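Local structure of capsid protein (Penaeus vannamei nodavirus, 5YKZ) at residues Lys12-Ile17 with Thr110-Ile115; Ile17-Ser22 with Val99-Ala104; Pro43-Gln48 with Ile70-Asp75; Phe50-Gly55 with Lys106-Gly111. The protein forms the protruding domain of a shrimp nodavirus capsid protein, which pairs with a second copy to build a dimeric spike on the virus particle. All coordinates share one frame; numbering follows the deposited sequence.

In the fold
All four contacts belong to one small all-beta domain whose eight strands follow one another in one continuous antiparallel order. Contact 1 joins the neighbouring strands 7-15 and 111-118 and closes a long chain loop inside which contact 2 and contact 3 are nested. Contact 2 shares Ile17 with it, its centre about 16 Å away; contact 4 shares Thr110 and Gly111, its centre about 17 Å away. Contact 3 lies about 11 Å from contact 1 and about 10 Å from contact 4, between centres, and joins strands 38-48 and 66-73 through the core. Contacts 2 and 4 meet through Lys18 and Thr109, and contacts 3 and 4 both touch the second subunit, which ties them to the dimer interface.

Contact 1 (Lys12-Ile17 with Thr110-Ile115); sequences KAVNFI and TGFNII
Four backbone hydrogen bonds tie Lys12-Ile17 to Thr110-Ile115. Val14 and Phe112 form a reciprocal pair: Val14 N donates to Phe112 O at 2.9 Å and Phe112 N returns a bond to Val14 O. Next along, Ile114 N reaches Lys12 O at 2.8 Å, nearly straight at the hydrogen. Beyond the regular ladder Phe16 N still bonds Thr110 O at 2.8 Å, but less directly, the C=O...N angle falling to 138°. A water then lies between Phe16 O and Thr110 N, accepting from the latter. The hydroxyl of Thr110 finds its partner in Tyr57 OH, while Gln28 serves Asn15 O and Ile17 N from strand 26-30.

Phe112 lies on the face it shares with Val14 and Ile114, and the loop residue Phe16 packs against its ring. Val14 lies alongside Phe112, its CB over the ring face in a CH-pi contact, 4.0 Å from the centroid. With CG wedged between its own N and carbonyl carbon (chi1 54°), the Phe112 ring is also brought over Val14 O. Phe112 CD1 in turn sits above one face of the Phe16 ring, 3.5 Å from Phe16 CE1; the planes meet obliquely at 50°. At the Phe16 edge lies Thr110 OG1. Gly111, paired with Asn15 at a CA-CA distance of 3.9 Å, lets the strands close up tightly. The alternating hydrogen-bonded and non-hydrogen-bonded pairs are those of an antiparallel ladder, here joining the first and last strands of the beta domain.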
loop_
_atom_site.group_PDB
_atom_site.type_symbol
_atom_site.label_atom_id
_atom_site.label_comp_id
_atom_site.label_asym_id
_atom_site.label_seq_id
_atom_site.Cartn_x
_atom_site.Cartn_y
_atom_site.Cartn_z
ATOM N N LYS B 12 0.613 10.365 8.925
ATOM C CA LYS B 12 0.140 11.260 7.868
ATOM C C LYS B 12 0.246 10.556 6.539
ATOM O O LYS B 12 0.958 9.532 6.343
ATOM C CB LYS B 12 0.809 12.549 7.774
ATOM C CG LYS B 12 2.259 12.379 7.770
ATOM C CD LYS B 12 2.974 13.734 8.085
ATOM C CE LYS B 12 2.387 14.834 7.228
ATOM N NZ LYS B 12 3.036 16.151 7.471
ATOM N N ALA B 13 -0.542 11.065 5.617
ATOM C CA ALA B 13 -0.561 10.622 4.213
ATOM C C ALA B 13 0.121 11.717 3.426
ATOM O O ALA B 13 -0.188 12.934 3.619
ATOM C CB ALA B 13 -2.024 10.562 3.877
ATOM N N VAL B 14 1.046 11.388 2.547
ATOM C CA VAL B 14 1.819 12.358 1.787
ATOM C C VAL B 14 1.830 12.023 0.343
ATOM O O VAL B 14 2.071 10.830 0.003
ATOM C CB VAL B 14 3.253 12.438 2.312
ATOM C CG1 VAL B 14 4.068 13.492 1.576
ATOM C CG2 VAL B 14 3.222 12.816 3.785
ATOM N N ASN B 15 1.543 12.921 -0.576
ATOM C CA ASN B 15 1.691 12.647 -1.980
ATOM C C ASN B 15 3.137 12.613 -2.397
ATOM O O ASN B 15 3.968 13.370 -1.895
ATOM C CB ASN B 15 0.971 13.695 -2.810
ATOM C CG ASN B 15 -0.505 13.670 -2.637
ATOM O OD1 ASN B 15 -1.088 12.623 -2.278
ATOM N ND2 ASN B 15 -1.153 14.799 -2.942
ATOM N N PHE B 16 3.452 11.746 -3.359
ATOM C CA PHE B 16 4.727 11.813 -4.046
ATOM C C PHE B 16 4.817 13.096 -4.888
ATOM O O PHE B 16 3.802 13.562 -5.426
ATOM C CB PHE B 16 4.962 10.593 -4.931
ATOM C CG PHE B 16 5.364 9.381 -4.204
ATOM C CD1 PHE B 16 6.561 9.357 -3.502
ATOM C CD2 PHE B 16 4.608 8.220 -4.214
ATOM C CE1 PHE B 16 7.002 8.225 -2.887
ATOM C CE2 PHE B 16 5.042 7.092 -3.541
ATOM C CZ PHE B 16 6.207 7.077 -2.892
ATOM N N ILE B 17 6.021 13.654 -4.973
ATOM C CA ILE B 17 6.359 14.717 -5.931
ATOM C C ILE B 17 6.064 14.240 -7.330
ATOM O O ILE B 17 5.890 13.042 -7.652
ATOM C CB ILE B 17 7.759 15.216 -5.736
ATOM C CG1 ILE B 17 8.804 14.113 -5.967
ATOM C CG2 ILE B 17 7.927 15.944 -4.395
ATOM C CD1 ILE B 17 10.212 14.653 -6.162
ATOM N N THR B 110 0.009 10.076 -6.791
ATOM C CA THR B 110 0.150 8.884 -5.934
ATOM C C THR B 110 0.855 9.360 -4.676
ATOM O O THR B 110 1.312 10.497 -4.576
ATOM C CB THR B 110 0.875 7.755 -6.614
ATOM O OG1 THR B 110 2.253 8.051 -6.747
ATOM C CG2 THR B 110 0.258 7.409 -7.958
ATOM N N GLY B 111 0.980 8.462 -3.695
ATOM C CA GLY B 111 1.550 8.830 -2.431
ATOM C C GLY B 111 1.854 7.651 -1.555
ATOM O O GLY B 111 1.953 6.494 -2.016
ATOM N N PHE B 112 2.020 7.960 -0.297
ATOM C CA PHE B 112 2.415 6.975 0.700
ATOM C C PHE B 112 1.818 7.328 2.029
ATOM O O PHE B 112 1.526 8.506 2.314
ATOM C CB PHE B 112 3.962 6.799 0.785
ATOM C CG PHE B 112 4.698 8.089 1.016
ATOM C CD1 PHE B 112 5.066 8.873 -0.057
ATOM C CD2 PHE B 112 5.076 8.439 2.267
ATOM C CE1 PHE B 112 5.794 10.030 0.148
ATOM C CE2 PHE B 112 5.841 9.579 2.464
ATOM C CZ PHE B 112 6.180 10.374 1.393
ATOM N N ASN B 113 1.642 6.308 2.864
ATOM C CA ASN B 113 1.333 6.446 4.271
ATOM C C ASN B 113 2.523 6.411 5.090
ATOM O O ASN B 113 3.404 5.606 4.818
ATOM C CB ASN B 113 0.341 5.354 4.695
ATOM C CG ASN B 113 -1.101 5.729 4.126
ATOM O OD1 ASN B 113 -1.552 6.838 4.233
ATOM N ND2 ASN B 113 -1.593 4.929 3.466
ATOM N N ILE B 114 2.643 7.291 6.088
ATOM C CA ILE B 114 3.744 7.301 7.044
ATOM C C ILE B 114 3.233 6.670 8.314
ATOM O O ILE B 114 2.322 7.205 8.975
ATOM C CB ILE B 114 4.251 8.696 7.311
ATOM C CG1 ILE B 114 4.592 9.434 5.998
ATOM C CG2 ILE B 114 5.416 8.626 8.287
ATOM C CD1 ILE B 114 5.227 10.777 6.222
ATOM N N ILE B 115 3.731 5.506 8.629
ATOM C CA ILE B 115 3.242 4.623 9.699
ATOM C C ILE B 115 4.218 4.701 10.838
ATOM O O ILE B 115 5.405 4.675 10.690
ATOM C CB ILE B 115 3.130 3.197 9.210
ATOM C CG1 ILE B 115 2.211 3.157 8.015
ATOM C CG2 ILE B 115 2.593 2.318 10.323
ATOM C CD1 ILE B 115 2.241 1.955 7.222
HETATM O O HOH W 1 2.002 12.416 -7.296
#

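Contact 2 (Ile17-Ser22 with Val99-Ala104); sequences IKPEVS and VVLTTA
Ser22 OG accepts a nearly straight hydrogen bond from Ala104 N, 2.8 Å long with 172° at the hydrogen, the one direct hydrogen bond between Ile17-Ser22 and Val99-Ala104. The hydroxyl sits beside its own backbone N, with chi1 -64°, and from there meets the turn that follows strand 95-101. Ala104 CB packs against the loop backbone, 3.4 Å from Pro19 O.

Farther along, the contact is apolar. Pro19 crosses Leu101 at about a right angle, its CD 4.0 Å from Leu101 CD2, and Ile17 CG1 lies 4.0 Å from Val99 CB. Two waters fill in between the backbones: one lies within hydrogen-bonding distance of Pro19 O and Ala104 O; the other accepts from Leu101 N at 2.9 Å and lies close to Val21 O.

A second shell fixes the loop. Glu26 OE2 accepts from Glu20 N, while Lys18 NZ bonds Thr109 OG1 and Lys107 O. Val99 and Leu101 are themselves held by backbone bonds to Glu26 and Gly23.

The chemistry is therefore divided: apolar side chains pack at the Ile17-Val99 end, whereas at the Ser22-Ala104 end one hydroxyl bond, a methyl group and water join loop and turn.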
loop_
_atom_site.group_PDB
_atom_site.type_symbol
_atom_site.label_atom_id
_atom_site.label_comp_id
_atom_site.label_asym_id
_atom_site.label_seq_id
_atom_site.Cartn_x
_atom_site.Cartn_y
_atom_site.Cartn_z
ATOM N N ILE B 17 6.021 13.654 -4.973
ATOM C CA ILE B 17 6.359 14.717 -5.931
ATOM C C ILE B 17 6.064 14.240 -7.330
ATOM O O ILE B 17 5.890 13.042 -7.652
ATOM C CB ILE B 17 7.759 15.216 -5.736
ATOM C CG1 ILE B 17 8.804 14.113 -5.967
ATOM C CG2 ILE B 17 7.927 15.944 -4.395
ATOM C CD1 ILE B 17 10.212 14.653 -6.162
ATOM N N LYS B 18 6.078 15.253 -8.206
ATOM C CA LYS B 18 5.856 15.100 -9.649
ATOM C C LYS B 18 7.060 15.590 -10.320
ATOM O O LYS B 18 7.152 16.797 -10.732
ATOM C CB LYS B 18 4.607 15.863 -10.029
ATOM C CG LYS B 18 3.368 15.386 -9.309
ATOM C CD LYS B 18 2.137 16.138 -9.766
ATOM C CE LYS B 18 0.938 15.939 -8.923
ATOM N NZ LYS B 18 0.528 14.652 -8.943
ATOM N N PRO B 19 8.078 14.774 -10.482
ATOM C CA PRO B 19 9.312 15.236 -11.150
ATOM C C PRO B 19 9.091 15.771 -12.534
ATOM O O PRO B 19 8.287 15.297 -13.292
ATOM C CB PRO B 19 10.197 13.984 -11.194
ATOM C CG PRO B 19 9.641 13.072 -10.155
ATOM C CD PRO B 19 8.179 13.359 -10.062
ATOM N N GLU B 20 9.920 16.777 -12.875
ATOM C CA GLU B 20 9.715 17.475 -14.137
ATOM C C GLU B 20 10.363 16.812 -15.303
ATOM O O GLU B 20 9.965 17.086 -16.450
ATOM C CB GLU B 20 10.173 18.941 -14.077
ATOM C CG GLU B 20 9.340 19.755 -13.115
ATOM C CD GLU B 20 7.948 20.040 -13.605
ATOM O OE1 GLU B 20 7.057 20.270 -12.753
ATOM O OE2 GLU B 20 7.723 20.124 -14.831
ATOM N N VAL B 21 11.384 16.076 -15.098
ATOM C CA VAL B 21 12.167 15.490 -16.206
ATOM C C VAL B 21 12.147 13.932 -16.186
ATOM O O VAL B 21 12.468 13.327 -15.126
ATOM C CB VAL B 21 13.643 15.978 -16.222
ATOM C CG1 VAL B 21 14.454 15.337 -17.391
ATOM C CG2 VAL B 21 13.653 17.501 -16.302
ATOM N N SER B 22 11.785 13.304 -17.294
ATOM C CA SER B 22 11.673 11.885 -17.354
ATOM C C SER B 22 12.932 11.219 -16.989
ATOM O O SER B 22 14.027 11.555 -17.575
ATOM C CB SER B 22 11.259 11.468 -18.784
ATOM O OG SER B 22 9.997 11.991 -19.022
ATOM N N VAL B 99 13.092 10.179 -5.796
ATOM C CA VAL B 99 11.865 9.778 -6.512
ATOM C C VAL B 99 12.083 9.986 -7.969
ATOM O O VAL B 99 12.579 11.041 -8.406
ATOM C CB VAL B 99 10.700 10.646 -6.050
ATOM C CG1 VAL B 99 9.446 10.186 -6.799
ATOM C CG2 VAL B 99 10.446 10.570 -4.558
ATOM N N VAL B 100 11.783 8.991 -8.771
ATOM C CA VAL B 100 11.982 9.056 -10.192
ATOM C C VAL B 100 10.764 8.574 -10.930
ATOM O O VAL B 100 10.143 7.541 -10.547
ATOM C CB VAL B 100 13.230 8.284 -10.642
ATOM C CG1 VAL B 100 13.170 6.882 -10.280
ATOM C CG2 VAL B 100 13.545 8.512 -12.145
ATOM N N LEU B 101 10.348 9.334 -11.925
ATOM C CA LEU B 101 9.187 9.042 -12.773
ATOM C C LEU B 101 9.717 8.752 -14.170
ATOM O O LEU B 101 10.424 9.607 -14.742
ATOM C CB LEU B 101 8.299 10.209 -12.817
ATOM C CG LEU B 101 6.876 10.184 -13.193
ATOM C CD1 LEU B 101 6.062 9.120 -12.478
ATOM C CD2 LEU B 101 6.188 11.548 -13.003
ATOM N N THR B 102 9.397 7.627 -14.743
ATOM C CA THR B 102 9.998 7.238 -16.048
ATOM C C THR B 102 9.497 8.134 -17.143
ATOM O O THR B 102 10.346 8.489 -18.054
ATOM C CB THR B 102 9.704 5.779 -16.314
ATOM O OG1 THR B 102 10.241 4.995 -15.243
ATOM C CG2 THR B 102 10.248 5.255 -17.645
ATOM N N THR B 103 8.260 8.508 -17.186
ATOM C CA THR B 103 7.703 9.410 -18.117
ATOM C C THR B 103 7.123 10.541 -17.327
ATOM O O THR B 103 6.076 10.357 -16.628
ATOM C CB THR B 103 6.706 8.724 -19.028
ATOM O OG1 THR B 103 7.339 7.685 -19.733
ATOM C CG2 THR B 103 6.113 9.668 -20.076
ATOM N N ALA B 104 7.706 11.729 -17.350
ATOM C CA ALA B 104 7.288 12.817 -16.491
ATOM C C ALA B 104 5.983 13.434 -16.851
ATOM O O ALA B 104 5.373 14.116 -15.988
ATOM C CB ALA B 104 8.386 13.874 -16.406
HETATM O O HOH W 2 5.611 14.765 -13.237
HETATM O O HOH W 3 11.848 11.669 -12.766
#

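Contact 3 (Pro43-Gln48 with Ile70-Asp75); sequences PAFLEQ and ISINMD
Strands 43-46 and 70-73 run in roughly the same direction, 35° apart, with axes 8.3 Å from each other at closest approach and no hydrogen bond between them. That spacing is too wide for neighbours in a sheet; they face each other across the interior of the beta domain, although both neighbour strand 79-88 in the strand order, consistent with a strongly curled sheet. Ala44 bonds Gly111, whereas Ile70 and Ile72 bond Ala61 and Leu59.

Pro43 and Phe45 point from one strand toward Ile70, Ile72 and Met74 of the other. Pro43 CB is shared: Ile70 CG2 approaches it to 3.8 Å, and Ile72 CD1 comes in at 4.1 Å. Ile72 thus spans two partners, since its other branch, CG2, lies 4.1 Å from Phe45 CE2. The split follows from chi1 of -59°, which sets CG2 anti to the backbone N and CG1 beside it.

Phe45 and Met74 come from opposite directions. The methionine chain folds at chi2 and chi3 and brings its sulfur to the ring obliquely, 4.9 Å from the centroid and 56° off the normal, a Met-aromatic contact. Phe50 meets the same phenylalanine ring edge-to-face, and Val81 of the second subunit packs on it, so the cluster reaches the dimer interface; there Phe45 and Gln48 also join an antiparallel ladder with that chain.

Asn73 OD1 accepts from Asp75 N in an Asx turn spanning Met74. The Met74 CE methyl lies 3.9 Å from Phe45 CZ.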
loop_
_atom_site.group_PDB
_atom_site.type_symbol
_atom_site.label_atom_id
_atom_site.label_comp_id
_atom_site.label_asym_id
_atom_site.label_seq_id
_atom_site.Cartn_x
_atom_site.Cartn_y
_atom_site.Cartn_z
ATOM N N PRO B 43 2.864 2.425 -0.076
ATOM C CA PRO B 43 2.256 3.176 -1.191
ATOM C C PRO B 43 0.751 3.195 -1.158
ATOM O O PRO B 43 0.143 2.226 -0.679
ATOM C CB PRO B 43 2.747 2.389 -2.429
ATOM C CG PRO B 43 2.924 0.978 -1.901
ATOM C CD PRO B 43 3.456 1.129 -0.522
ATOM N N ALA B 44 0.129 4.158 -1.761
ATOM C CA ALA B 44 -1.324 4.244 -1.911
ATOM C C ALA B 44 -1.674 5.252 -2.961
ATOM O O ALA B 44 -0.933 6.286 -3.109
ATOM C CB ALA B 44 -2.010 4.602 -0.603
ATOM N N PHE B 45 -2.822 5.135 -3.604
ATOM C CA PHE B 45 -3.344 6.205 -4.434
ATOM C C PHE B 45 -4.842 5.987 -4.591
ATOM O O PHE B 45 -5.358 4.863 -4.391
ATOM C CB PHE B 45 -2.631 6.314 -5.777
ATOM C CG PHE B 45 -2.689 5.054 -6.587
ATOM C CD1 PHE B 45 -3.809 4.677 -7.252
ATOM C CD2 PHE B 45 -1.586 4.247 -6.653
ATOM C CE1 PHE B 45 -3.818 3.455 -7.990
ATOM C CE2 PHE B 45 -1.602 3.084 -7.346
ATOM C CZ PHE B 45 -2.722 2.700 -8.001
ATOM N N LEU B 46 -5.564 7.037 -4.947
ATOM C CA LEU B 46 -7.001 7.050 -4.926
ATOM C C LEU B 46 -7.580 7.598 -6.207
ATOM O O LEU B 46 -7.302 8.767 -6.556
ATOM C CB LEU B 46 -7.469 7.880 -3.706
ATOM C CG LEU B 46 -8.923 7.951 -3.503
ATOM C CD1 LEU B 46 -9.610 6.630 -3.252
ATOM C CD2 LEU B 46 -9.269 8.831 -2.329
ATOM N N GLU B 47 -8.415 6.840 -6.853
ATOM C CA GLU B 47 -9.254 7.342 -7.938
ATOM C C GLU B 47 -8.450 8.039 -9.001
ATOM O O GLU B 47 -8.809 9.177 -9.423
ATOM C CB GLU B 47 -10.406 8.162 -7.404
ATOM C CG GLU B 47 -11.340 7.343 -6.518
ATOM C CD GLU B 47 -12.264 8.110 -5.616
ATOM O OE1 GLU B 47 -13.053 7.406 -4.899
ATOM O OE2 GLU B 47 -12.138 9.341 -5.486
ATOM N N GLN B 48 -7.419 7.407 -9.540
ATOM C CA GLN B 48 -6.548 7.970 -10.601
ATOM C C GLN B 48 -6.873 7.457 -11.907
ATOM O O GLN B 48 -7.150 6.276 -12.092
ATOM C CB GLN B 48 -5.055 7.714 -10.251
ATOM C CG GLN B 48 -4.624 8.402 -9.000
ATOM C CD GLN B 48 -4.763 9.868 -9.074
ATOM O OE1 GLN B 48 -4.144 10.467 -9.978
ATOM N NE2 GLN B 48 -5.464 10.434 -8.198
ATOM N N ILE B 70 9.820 1.821 -2.809
ATOM C CA ILE B 70 8.404 1.783 -3.265
ATOM C C ILE B 70 8.379 1.811 -4.758
ATOM O O ILE B 70 9.047 2.643 -5.383
ATOM C CB ILE B 70 7.600 2.938 -2.621
ATOM C CG1 ILE B 70 7.340 2.589 -1.197
ATOM C CG2 ILE B 70 6.335 3.132 -3.375
ATOM C CD1 ILE B 70 6.657 3.714 -0.392
ATOM N N SER B 71 7.599 0.886 -5.330
ATOM C CA SER B 71 7.414 0.800 -6.745
ATOM C C SER B 71 5.940 0.934 -7.085
ATOM O O SER B 71 5.100 0.170 -6.552
ATOM C CB SER B 71 7.892 -0.546 -7.278
ATOM O OG SER B 71 7.478 -0.733 -8.595
ATOM N N ILE B 72 5.608 1.880 -7.946
ATOM C CA ILE B 72 4.258 2.019 -8.509
ATOM C C ILE B 72 4.430 2.006 -10.000
ATOM O O ILE B 72 4.835 3.021 -10.610
ATOM C CB ILE B 72 3.533 3.314 -8.025
ATOM C CG1 ILE B 72 3.392 3.340 -6.520
ATOM C CG2 ILE B 72 2.229 3.410 -8.733
ATOM C CD1 ILE B 72 2.800 4.563 -5.921
ATOM N N ASN B 73 4.142 0.909 -10.647
ATOM C CA ASN B 73 4.287 0.700 -12.088
ATOM C C ASN B 73 2.904 0.332 -12.601
ATOM O O ASN B 73 2.402 -0.767 -12.315
ATOM C CB ASN B 73 5.363 -0.315 -12.432
ATOM C CG ASN B 73 5.485 -0.466 -13.932
ATOM O OD1 ASN B 73 4.640 -0.209 -14.660
ATOM N ND2 ASN B 73 6.683 -0.945 -14.339
ATOM N N MET B 74 2.269 1.234 -13.321
ATOM C CA MET B 74 0.948 1.056 -13.797
ATOM C C MET B 74 0.899 0.365 -15.205
ATOM O O MET B 74 -0.116 0.401 -15.862
ATOM C CB MET B 74 0.143 2.317 -13.727
ATOM C CG MET B 74 0.015 2.841 -12.297
ATOM S SD MET B 74 -0.377 1.691 -11.021
ATOM C CE MET B 74 -1.854 1.322 -11.527
ATOM N N ASP B 75 1.938 -0.262 -15.631
ATOM C CA ASP B 75 1.944 -1.022 -16.917
ATOM C C ASP B 75 0.770 -2.000 -16.886
ATOM O O ASP B 75 0.716 -2.851 -15.997
ATOM C CB ASP B 75 3.237 -1.731 -17.073
ATOM C CG ASP B 75 3.455 -2.422 -18.448
ATOM O OD1 ASP B 75 2.439 -2.906 -18.991
ATOM O OD2 ASP B 75 4.609 -2.477 -18.837
#

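Contact 4 (Phe50-Gly55 with Lys106-Gly111); sequences FQSEAG and KKQTTG
Lys106 reaches across to Phe50-Gly55 with a chain that bends at chi2 and chi3, curling its end into the loop. From CB and CG the chain leads to CD, which already lies 3.5 Å from Glu53 OE2; CE draws closer to that oxygen and to Gly55 O. NZ then makes a salt bridge to Glu53 OE2 at 2.6 Å and hydrogen bonds to Phe50 O and Gly55 O, each 2.8 Å long. Two backbone carbonyls and a carboxylate thus surround the ammonium, an environment likely to favour its charged form.

Glu53 OE2 is gripped twice. Lys106 NZ meets it on the anti side, while Gln108 NE2 uses the syn lone pair at 2.9 Å, almost straight at 170° and in the amide plane. Glu53 OE1 receives the Ser52 hydroxyl from above the carboxylate plane, and a water links it to Lys107 N. Gln108 NE2 also donates to Asn49 O.

Next to this polar group, Phe50 CD1 touches Gln108 CG at 3.6 Å, and Thr110 CG2 lies at the ring edge. Tyr57 packs against Phe50, Lys106 and Gln108. The arrangement is a buried lysine clasped by a surface loop, joining two strand-connecting loops at one end of the beta domain.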
loop_
_atom_site.group_PDB
_atom_site.type_symbol
_atom_site.label_atom_id
_atom_site.label_comp_id
_atom_site.label_asym_id
_atom_site.label_seq_id
_atom_site.Cartn_x
_atom_site.Cartn_y
_atom_site.Cartn_z
ATOM N N PHE B 50 -4.811 6.827 -14.888
ATOM C CA PHE B 50 -3.459 6.722 -15.445
ATOM C C PHE B 50 -3.487 6.628 -16.935
ATOM O O PHE B 50 -2.386 6.581 -17.500
ATOM C CB PHE B 50 -2.729 5.493 -14.826
ATOM C CG PHE B 50 -2.524 5.574 -13.357
ATOM C CD1 PHE B 50 -1.530 6.411 -12.809
ATOM C CD2 PHE B 50 -3.247 4.827 -12.452
ATOM C CE1 PHE B 50 -1.310 6.446 -11.488
ATOM C CE2 PHE B 50 -3.028 4.858 -11.112
ATOM C CZ PHE B 50 -2.048 5.702 -10.623
ATOM N N GLN B 51 -4.640 6.620 -17.573
ATOM C CA GLN B 51 -4.803 6.498 -19.044
ATOM C C GLN B 51 -5.347 7.764 -19.582
ATOM O O GLN B 51 -5.852 7.740 -20.756
ATOM C CB GLN B 51 -5.691 5.313 -19.357
ATOM C CG GLN B 51 -4.998 4.033 -18.925
ATOM C CD GLN B 51 -5.741 2.732 -19.279
ATOM O OE1 GLN B 51 -6.752 2.738 -19.963
ATOM N NE2 GLN B 51 -5.278 1.642 -18.715
ATOM N N SER B 52 -5.183 8.876 -18.954
ATOM C CA SER B 52 -5.645 10.192 -19.438
ATOM C C SER B 52 -4.790 10.619 -20.623
ATOM O O SER B 52 -5.214 11.557 -21.340
ATOM C CB SER B 52 -5.607 11.222 -18.327
ATOM O OG SER B 52 -4.411 11.178 -17.586
ATOM N N GLU B 53 -3.628 10.020 -20.860
ATOM C CA GLU B 53 -2.746 10.302 -22.038
ATOM C C GLU B 53 -1.876 9.082 -22.180
ATOM O O GLU B 53 -1.895 8.156 -21.305
ATOM C CB GLU B 53 -1.945 11.592 -21.816
ATOM C CG GLU B 53 -0.935 11.569 -20.663
ATOM C CD GLU B 53 -1.610 11.512 -19.309
ATOM O OE1 GLU B 53 -2.407 12.389 -18.938
ATOM O OE2 GLU B 53 -1.314 10.547 -18.546
ATOM N N ALA B 54 -1.148 8.972 -23.299
ATOM C CA ALA B 54 -0.322 7.847 -23.540
ATOM C C ALA B 54 0.809 7.760 -22.556
ATOM O O ALA B 54 1.223 8.712 -22.004
ATOM C CB ALA B 54 0.194 7.870 -24.996
ATOM N N GLY B 55 1.307 6.543 -22.495
ATOM C CA GLY B 55 2.480 6.211 -21.699
ATOM C C GLY B 55 2.113 5.725 -20.313
ATOM O O GLY B 55 0.985 5.837 -19.855
ATOM N N LYS B 106 3.293 11.977 -17.038
ATOM C CA LYS B 106 2.263 11.274 -16.287
ATOM C C LYS B 106 2.112 12.016 -14.975
ATOM O O LYS B 106 2.887 11.789 -14.038
ATOM C CB LYS B 106 2.642 9.805 -16.101
ATOM C CG LYS B 106 2.959 9.061 -17.373
ATOM C CD LYS B 106 1.802 9.008 -18.357
ATOM C CE LYS B 106 0.630 8.235 -17.806
ATOM N NZ LYS B 106 -0.417 8.079 -18.835
ATOM N N LYS B 107 1.160 12.935 -14.937
ATOM C CA LYS B 107 1.021 13.874 -13.830
ATOM C C LYS B 107 0.017 13.424 -12.778
ATOM O O LYS B 107 -0.459 14.234 -11.954
ATOM C CB LYS B 107 0.604 15.288 -14.343
ATOM C CG LYS B 107 1.480 15.919 -15.390
ATOM C CD LYS B 107 2.860 16.010 -14.818
ATOM C CE LYS B 107 3.782 16.933 -15.734
ATOM N NZ LYS B 107 5.183 16.869 -15.335
ATOM N N GLN B 108 -0.329 12.124 -12.811
ATOM C CA GLN B 108 -1.267 11.555 -11.843
ATOM C C GLN B 108 -0.668 11.711 -10.439
ATOM O O GLN B 108 0.511 11.914 -10.247
ATOM C CB GLN B 108 -1.512 10.071 -12.154
ATOM C CG GLN B 108 -2.326 9.877 -13.420
ATOM C CD GLN B 108 -1.558 9.991 -14.733
ATOM O OE1 GLN B 108 -0.345 10.038 -14.725
ATOM N NE2 GLN B 108 -2.307 10.092 -15.843
ATOM N N THR B 109 -1.533 11.567 -9.429
ATOM C CA THR B 109 -1.171 11.734 -8.037
ATOM C C THR B 109 -1.150 10.406 -7.341
ATOM O O THR B 109 -2.171 9.683 -7.294
ATOM C CB THR B 109 -2.149 12.658 -7.326
ATOM O OG1 THR B 109 -2.131 13.967 -7.949
ATOM C CG2 THR B 109 -1.746 12.880 -5.884
ATOM N N THR B 110 0.009 10.076 -6.791
ATOM C CA THR B 110 0.150 8.884 -5.934
ATOM C C THR B 110 0.855 9.360 -4.676
ATOM O O THR B 110 1.312 10.497 -4.576
ATOM C CB THR B 110 0.875 7.755 -6.614
ATOM O OG1 THR B 110 2.253 8.051 -6.747
ATOM C CG2 THR B 110 0.258 7.409 -7.958
ATOM N N GLY B 111 0.980 8.462 -3.695
ATOM C CA GLY B 111 1.550 8.830 -2.431
ATOM C C GLY B 111 1.854 7.651 -1.555
ATOM O O GLY B 111 1.953 6.494 -2.016
HETATM O O HOH W 4 -1.282 13.457 -16.545
#